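Local coordinates for esterase D (Lactobacillus rhamnosus, PDB 3DLT), which probably hydrolyses carboxylic esters, with butanoic acid bound in its predicted active site, at residues V26-Y31 and P55-H60; G99-G104 and V122-I127; P126-K131 and G200-Q205. All blocks are in the same frame, centred on the assembly; numbering follows the deposited sequence.

In the fold
Interactions 1 and 2 meet at one molecule of butanoic acid. The backbone N atoms of Tyr31, Ser101 and Leu102 all bond to its carboxylate, and NE2 of His226 bonds to it too. The centres of these two contacts lie 11 Å apart, and they touch directly: Leu28 O is 3.2 Å from Leu100 N, and His29 O is 3.1 Å from Gly103 N, both probable hydrogen bonds. Interaction 3 continues from interaction 2, sharing Pro126 and Ile127, with centres 10 Å apart. It lies nearer the surface, 20 Å between centres from interaction 1. The side chain of Pro126 is still about 6 Å from that of Ser101, the predicted nucleophile.

Interaction 1 of 3, residues V26-Y31 and P55-H60; sequences VLLHAY and PLFSGH. With BUA (butanoic acid), chain B.
His29 makes the one direct hydrogen bond across this contact. Phe57 N donates to His29 NE2 at 3.2 Å, nearly straight at 171°, although the donor sits well out of the imidazole plane. The other ring nitrogen, His29 ND1, donates to Ala30 O at 2.7 Å, and that oxygen lies close to the ring plane. Both nitrogens are therefore used, which fixes the rotation of the ring. CG of His29 sits between its backbone N and carbonyl carbon (chi1 68°), and this lets the ring reach Phe57 and Pro55. His60 ND1 donates back to Ser58 O at 3.1 Å, and the hydrogen-bond partner of His60 NE2 is Thr32 N. Water 1 adds a bridge, donating to both Leu27 O and Pro55 O.

Three rings form an aromatic cluster. Phe57 turns its edge to one face of His29, with CD2 3.4 Å from His29 CE1. His29 in turn points its CE1 edge at a face of His60; the ring centroids are 5.1 Å apart. Both pairs are edge-to-face. Trp77 meets the rings of Phe57 and His60 as well.

The site is the end of strand 23-28 in an alpha/beta-hydrolase fold, where the following loop meets the type II turn Phe57 to His60. Tyr31 N in that loop donates to butanoic acid O1 at 2.8 Å, as an oxyanion-hole amide would.

Apolar contacts flank the cluster at Leu28. Leu28 CB meets Phe57 CZ at 3.8 Å, and Leu28 CD2 meets Pro55 CG. His60 NE2 passes by Tyr31 CA.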
# COMPACT_ATOMS: atom_id res chain seq x y z
N VAL A 26 7.16 8.06 -2.20
CA VAL A 26 5.71 7.97 -2.17
C VAL A 26 5.33 6.68 -1.45
O VAL A 26 5.84 5.61 -1.74
CB VAL A 26 5.13 7.93 -3.59
CG1 VAL A 26 3.60 7.82 -3.55
CG2 VAL A 26 5.56 9.16 -4.36
N LEU A 27 4.42 6.81 -0.47
CA LEU A 27 3.95 5.72 0.34
C LEU A 27 2.44 5.70 0.15
O LEU A 27 1.79 6.71 0.47
CB LEU A 27 4.25 6.03 1.81
CG LEU A 27 5.73 6.04 2.21
CD1 LEU A 27 5.93 6.34 3.76
CD2 LEU A 27 6.19 4.68 1.85
N LEU A 28 1.92 4.57 -0.34
CA LEU A 28 0.49 4.38 -0.64
C LEU A 28 -0.16 3.41 0.34
O LEU A 28 0.29 2.28 0.51
CB LEU A 28 0.32 3.84 -2.06
CG LEU A 28 1.03 4.61 -3.18
CD1 LEU A 28 0.84 3.88 -4.51
CD2 LEU A 28 0.56 6.04 -3.28
N HIS A 29 -1.26 3.83 0.95
CA HIS A 29 -1.72 3.20 2.18
C HIS A 29 -2.57 1.95 1.93
O HIS A 29 -2.74 1.50 0.78
CB HIS A 29 -2.39 4.21 3.10
CG HIS A 29 -3.70 4.75 2.60
ND1 HIS A 29 -4.83 3.97 2.43
CD2 HIS A 29 -4.08 6.02 2.31
CE1 HIS A 29 -5.83 4.72 2.02
NE2 HIS A 29 -5.42 5.98 1.96
N ALA A 30 -3.08 1.37 3.01
CA ALA A 30 -3.85 0.14 2.94
C ALA A 30 -5.32 0.40 2.57
O ALA A 30 -5.84 1.51 2.74
CB ALA A 30 -3.76 -0.59 4.26
N TYR A 31 -5.98 -0.64 2.07
CA TYR A 31 -7.43 -0.66 1.89
C TYR A 31 -8.07 -0.60 3.27
O TYR A 31 -7.70 -1.37 4.18
CB TYR A 31 -7.81 -1.96 1.18
CG TYR A 31 -9.26 -2.12 0.81
CD1 TYR A 31 -9.94 -1.13 0.14
CD2 TYR A 31 -9.92 -3.30 1.09
CE1 TYR A 31 -11.26 -1.29 -0.21
CE2 TYR A 31 -11.24 -3.48 0.71
CZ TYR A 31 -11.90 -2.48 0.07
OH TYR A 31 -13.21 -2.70 -0.30
N PRO A 55 -0.38 10.34 0.24
CA PRO A 55 -1.72 10.79 -0.11
C PRO A 55 -2.82 9.97 0.51
O PRO A 55 -2.59 8.88 1.05
CB PRO A 55 -1.74 10.60 -1.61
CG PRO A 55 -0.84 9.42 -1.85
CD PRO A 55 0.27 9.60 -0.86
N LEU A 56 -4.04 10.48 0.36
CA LEU A 56 -5.26 9.83 0.85
C LEU A 56 -6.07 9.30 -0.31
O LEU A 56 -6.33 10.04 -1.25
CB LEU A 56 -6.11 10.85 1.60
CG LEU A 56 -7.40 10.33 2.21
CD1 LEU A 56 -7.18 9.16 3.16
CD2 LEU A 56 -8.11 11.51 2.88
N PHE A 57 -6.44 8.03 -0.28
CA PHE A 57 -7.22 7.48 -1.36
C PHE A 57 -8.68 7.87 -1.17
O PHE A 57 -9.13 7.93 -0.05
CB PHE A 57 -7.07 5.96 -1.41
CG PHE A 57 -5.72 5.49 -1.92
CD1 PHE A 57 -5.17 6.01 -3.08
CD2 PHE A 57 -5.04 4.47 -1.27
CE1 PHE A 57 -3.94 5.55 -3.55
CE2 PHE A 57 -3.83 4.00 -1.74
CZ PHE A 57 -3.29 4.54 -2.89
N SER A 58 -9.41 8.13 -2.25
CA SER A 58 -10.85 8.45 -2.18
C SER A 58 -11.67 7.44 -1.39
O SER A 58 -11.41 6.22 -1.43
CB SER A 58 -11.48 8.59 -3.59
OG SER A 58 -11.10 9.80 -4.22
N GLY A 59 -12.68 7.96 -0.68
CA GLY A 59 -13.54 7.19 0.21
C GLY A 59 -12.97 6.84 1.56
O GLY A 59 -13.70 6.41 2.46
N HIS A 60 -11.65 6.98 1.71
CA HIS A 60 -10.97 6.64 2.92
C HIS A 60 -10.81 7.84 3.85
O HIS A 60 -10.94 8.99 3.44
CB HIS A 60 -9.58 6.09 2.57
CG HIS A 60 -9.60 4.73 1.97
ND1 HIS A 60 -9.89 4.50 0.65
CD2 HIS A 60 -9.31 3.52 2.51
CE1 HIS A 60 -9.80 3.20 0.40
NE2 HIS A 60 -9.45 2.58 1.51
C1 BUA B . -5.37 -6.35 2.95
C2 BUA B . -5.98 -4.98 3.01
C3 BUA B . -5.09 -3.98 3.76
C4 BUA B . -3.99 -3.49 2.83
O1 BUA B . -4.32 -2.92 1.78
O2 BUA B . -2.80 -3.65 3.14
O HOH W 1 -0.88 6.70 1.04

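Interaction 2 of 3, residues G99-G104 and V122-I127. With BUA (butanoic acid), chain B.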
# COMPACT_ATOMS: atom_id res chain seq x y z
N GLY A 99 4.03 0.62 -1.08
CA GLY A 99 2.69 0.58 -0.53
C GLY A 99 2.41 -0.71 0.18
O GLY A 99 3.18 -1.65 0.12
N LEU A 100 1.29 -0.72 0.91
CA LEU A 100 0.81 -1.90 1.64
C LEU A 100 0.14 -2.80 0.61
O LEU A 100 0.63 -2.85 -0.51
CB LEU A 100 -0.04 -1.44 2.83
CG LEU A 100 0.79 -1.12 4.06
CD1 LEU A 100 -0.02 -0.24 5.08
CD2 LEU A 100 1.32 -2.47 4.69
N SER A 101 -0.92 -3.55 0.92
CA SER A 101 -1.41 -4.47 -0.09
C SER A 101 -2.03 -3.71 -1.25
O SER A 101 -1.57 -3.85 -2.38
CB SER A 101 -2.44 -5.48 0.44
OG SER A 101 -1.88 -6.39 1.35
N LEU A 102 -3.08 -2.93 -0.96
CA LEU A 102 -3.72 -2.07 -1.97
C LEU A 102 -2.73 -1.11 -2.59
O LEU A 102 -2.47 -1.13 -3.80
CB LEU A 102 -4.87 -1.24 -1.35
CG LEU A 102 -5.68 -0.46 -2.41
CD1 LEU A 102 -6.39 -1.45 -3.33
CD2 LEU A 102 -6.67 0.55 -1.77
N GLY A 103 -2.19 -0.24 -1.75
CA GLY A 103 -1.20 0.71 -2.20
C GLY A 103 -0.14 0.01 -3.00
O GLY A 103 0.32 0.58 -3.96
N GLY A 104 0.23 -1.22 -2.65
CA GLY A 104 1.34 -1.92 -3.33
C GLY A 104 1.03 -2.38 -4.75
O GLY A 104 1.91 -2.51 -5.56
N VAL A 122 6.67 -3.37 -2.13
CA VAL A 122 5.42 -3.62 -1.41
C VAL A 122 5.78 -4.01 0.01
O VAL A 122 6.86 -4.55 0.25
CB VAL A 122 4.61 -4.73 -2.10
CG1 VAL A 122 4.28 -4.37 -3.54
CG2 VAL A 122 5.38 -6.10 -2.04
N PHE A 123 4.90 -3.67 0.95
CA PHE A 123 5.02 -4.06 2.34
C PHE A 123 4.01 -5.16 2.68
O PHE A 123 3.95 -5.63 3.82
CB PHE A 123 4.77 -2.87 3.26
CG PHE A 123 5.69 -1.72 3.03
CD1 PHE A 123 6.98 -1.90 2.57
CD2 PHE A 123 5.27 -0.45 3.29
CE1 PHE A 123 7.79 -0.83 2.37
CE2 PHE A 123 6.09 0.63 3.09
CZ PHE A 123 7.38 0.44 2.67
N SER A 124 3.23 -5.56 1.70
CA SER A 124 2.42 -6.74 1.84
C SER A 124 1.94 -7.21 0.47
O SER A 124 1.94 -6.45 -0.52
CB SER A 124 1.24 -6.51 2.76
OG SER A 124 0.78 -7.74 3.26
N SER A 125 1.52 -8.47 0.45
CA SER A 125 1.16 -9.16 -0.76
C SER A 125 -0.06 -8.53 -1.40
O SER A 125 -0.88 -7.90 -0.71
CB SER A 125 0.88 -10.64 -0.48
OG SER A 125 2.07 -11.34 -0.22
N PRO A 126 -0.20 -8.72 -2.72
CA PRO A 126 -1.33 -8.14 -3.42
C PRO A 126 -2.66 -8.79 -3.04
O PRO A 126 -2.69 -9.87 -2.42
CB PRO A 126 -1.00 -8.38 -4.91
CG PRO A 126 -0.02 -9.52 -4.93
CD PRO A 126 0.71 -9.46 -3.62
N ILE A 127 -3.74 -8.11 -3.43
CA ILE A 127 -5.11 -8.60 -3.30
C ILE A 127 -5.47 -9.24 -4.63
O ILE A 127 -5.65 -8.53 -5.63
CB ILE A 127 -6.09 -7.43 -2.96
CG1 ILE A 127 -5.68 -6.75 -1.62
CG2 ILE A 127 -7.55 -7.91 -2.93
CD1 ILE A 127 -6.34 -5.35 -1.38
C1 BUA B . -5.37 -6.35 2.95
C2 BUA B . -5.98 -4.98 3.01
C3 BUA B . -5.09 -3.98 3.76
C4 BUA B . -3.99 -3.49 2.83
O1 BUA B . -4.32 -2.92 1.78
O2 BUA B . -2.80 -3.65 3.14
O HOH W 2 0.63 -5.54 -2.83
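Ser101 OG donates to Ser125 O at 2.7 Å, in the plane of that carbonyl. OG of Ser101 is anti to its own carbonyl carbon (chi1 -67°), which sets it within reach of Ser125 O. OG also rests 3.4 Å from Ser124 CB. Butanoic acid lies beside it. Ser101 N donates to ligand O2 at 2.9 Å, and Leu102 N to O1 at 3.0 Å, the latter almost straight at 175°.

The next shell holds the two backbones together. Water 2 donates to both Ser101 O and Ser124 O. Phe123 N donates to Gly99 O at 2.8 Å. The Leu100 and Phe123 side chains cross at about a right angle, CD2 of Leu100 3.8 Å from CB of Phe123, and Ile127 CG1 packs on Ser101 CB. Further out, Val122 CG1 lies against Gly104, where a CB would clash. A CB on Gly99 would clash with Gly103, and one on Gly103 would be crowded.

This is the nucleophile elbow of alpha/beta-hydrolases, the sharp turn from strand 94-99 into helix 101-113. Asp195 and His226 are the other predicted members of the triad. The amide of Leu102 at the helix start, with Tyr31 N from the loop after strand 23-28, would probably stabilise negative charge, consistent with an oxyanion hole.

Interaction 3 of 3, residues P126-K131 and G200-Q205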
# COMPACT_ATOMS: atom_id res chain seq x y z
N PRO A 126 -0.20 -8.72 -2.72
CA PRO A 126 -1.33 -8.14 -3.42
C PRO A 126 -2.66 -8.79 -3.04
O PRO A 126 -2.69 -9.87 -2.42
CB PRO A 126 -1.00 -8.38 -4.91
CG PRO A 126 -0.02 -9.52 -4.93
CD PRO A 126 0.71 -9.46 -3.62
N ILE A 127 -3.74 -8.11 -3.43
CA ILE A 127 -5.11 -8.60 -3.30
C ILE A 127 -5.47 -9.24 -4.63
O ILE A 127 -5.65 -8.53 -5.63
CB ILE A 127 -6.09 -7.43 -2.96
CG1 ILE A 127 -5.68 -6.75 -1.62
CG2 ILE A 127 -7.55 -7.91 -2.93
CD1 ILE A 127 -6.34 -5.35 -1.38
N LEU A 128 -5.54 -10.58 -4.66
CA LEU A 128 -5.77 -11.33 -5.90
C LEU A 128 -6.89 -12.31 -5.69
O LEU A 128 -7.19 -12.68 -4.55
CB LEU A 128 -4.49 -12.07 -6.32
CG LEU A 128 -3.32 -11.19 -6.81
CD1 LEU A 128 -2.01 -12.00 -6.97
CD2 LEU A 128 -3.74 -10.49 -8.12
N PRO A 129 -7.54 -12.75 -6.79
CA PRO A 129 -8.71 -13.64 -6.62
C PRO A 129 -8.44 -14.88 -5.77
O PRO A 129 -7.49 -15.62 -6.05
CB PRO A 129 -9.05 -14.06 -8.06
CG PRO A 129 -8.49 -13.00 -8.90
CD PRO A 129 -7.26 -12.49 -8.21
N GLY A 130 -9.25 -15.07 -4.73
CA GLY A 130 -9.25 -16.31 -3.97
C GLY A 130 -8.13 -16.38 -2.95
O GLY A 130 -7.97 -17.40 -2.29
N LYS A 131 -7.39 -15.28 -2.80
CA LYS A 131 -6.16 -15.26 -2.03
C LYS A 131 -6.24 -14.32 -0.83
O LYS A 131 -5.21 -13.92 -0.28
CB LYS A 131 -4.99 -14.85 -2.93
CG LYS A 131 -4.73 -15.79 -4.10
CD LYS A 131 -4.24 -17.18 -3.66
CE LYS A 131 -3.99 -18.14 -4.84
NZ LYS A 131 -2.61 -17.95 -5.43
N GLY A 200 0.21 -14.83 2.51
CA GLY A 200 1.61 -14.40 2.41
C GLY A 200 2.47 -15.13 1.39
O GLY A 200 3.55 -14.65 1.03
N ARG A 201 2.05 -16.32 0.97
CA ARG A 201 2.80 -17.10 -0.02
C ARG A 201 2.90 -16.41 -1.38
O ARG A 201 3.83 -16.64 -2.16
CB ARG A 201 2.16 -18.48 -0.19
CG ARG A 201 2.30 -19.35 1.03
CD ARG A 201 1.55 -20.66 0.89
NE ARG A 201 0.10 -20.45 0.92
CZ ARG A 201 -0.80 -21.42 1.08
NH1 ARG A 201 -0.41 -22.69 1.21
NH2 ARG A 201 -2.09 -21.12 1.09
N LEU A 202 1.91 -15.56 -1.65
CA LEU A 202 1.91 -14.62 -2.78
C LEU A 202 3.21 -13.82 -2.90
O LEU A 202 3.60 -13.47 -4.01
CB LEU A 202 0.76 -13.64 -2.63
CG LEU A 202 -0.52 -13.83 -3.45
CD1 LEU A 202 -0.82 -15.28 -3.68
CD2 LEU A 202 -1.68 -13.09 -2.78
N ALA A 203 3.84 -13.50 -1.77
CA ALA A 203 5.07 -12.71 -1.80
C ALA A 203 6.19 -13.49 -2.51
O ALA A 203 7.00 -12.91 -3.24
CB ALA A 203 5.49 -12.31 -0.38
N TYR A 204 6.22 -14.80 -2.28
CA TYR A 204 7.19 -15.69 -2.93
C TYR A 204 6.87 -15.74 -4.41
O TYR A 204 7.76 -15.76 -5.21
CB TYR A 204 7.16 -17.11 -2.32
CG TYR A 204 7.64 -17.19 -0.88
CD1 TYR A 204 8.98 -17.13 -0.57
CD2 TYR A 204 6.73 -17.33 0.18
CE1 TYR A 204 9.43 -17.21 0.76
CE2 TYR A 204 7.18 -17.40 1.51
CZ TYR A 204 8.52 -17.35 1.79
OH TYR A 204 9.00 -17.42 3.09
N GLN A 205 5.60 -15.72 -4.78
CA GLN A 205 5.24 -15.72 -6.19
C GLN A 205 5.56 -14.43 -6.91
O GLN A 205 5.90 -14.44 -8.09
CB GLN A 205 3.77 -16.04 -6.33
CG GLN A 205 3.46 -17.46 -5.90
CD GLN A 205 2.00 -17.66 -5.61
OE1 GLN A 205 1.14 -17.33 -6.42
NE2 GLN A 205 1.71 -18.18 -4.41
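Leu202 reaches from helix 202-209 toward the 126-131 loop and divides its two methyl groups between partners. CD2 goes to Pro126 O, 3.4 Å away, and also meets Lys131 CB at 3.8 Å. CD1 lies against the aliphatic chain of Lys131, 3.9 Å from its CD. The two side chains cross obliquely.

Pro126 and Leu128 meet the same leucine. The Pro126 ring brings CD to 4.3 Å from Leu202 CB. Leu128 brings CD1 to 4.2 Å from Leu202 CG.

Lys131 bends at chi2 (-66°) and chi4 (84°), which brings the chain across Leu202 and leaves its ammonium close to the leucine tip, with Lys131 NZ 3.7 Å from Leu202 CD1. Gln205 comes from the opposite direction, but its OE1 stays 3.9 Å from Lys131 NZ, so the two only lie near each other. With an alanine in place of Lys131, CD1 of Leu202 is likely to be left without the aliphatic chain that now covers it.

No hydrogen bond crosses between the two segments. Lys131 N closes the type II turn from Leu128 by bonding to Leu128 O, and the Lys131 backbone also bonds to Asp199 just before 200-205. The contact is near the surface and joins the loop after strand 119-122 to helix 202-209, two elements that follow neighbouring parallel strands of the alpha/beta-hydrolase sheet.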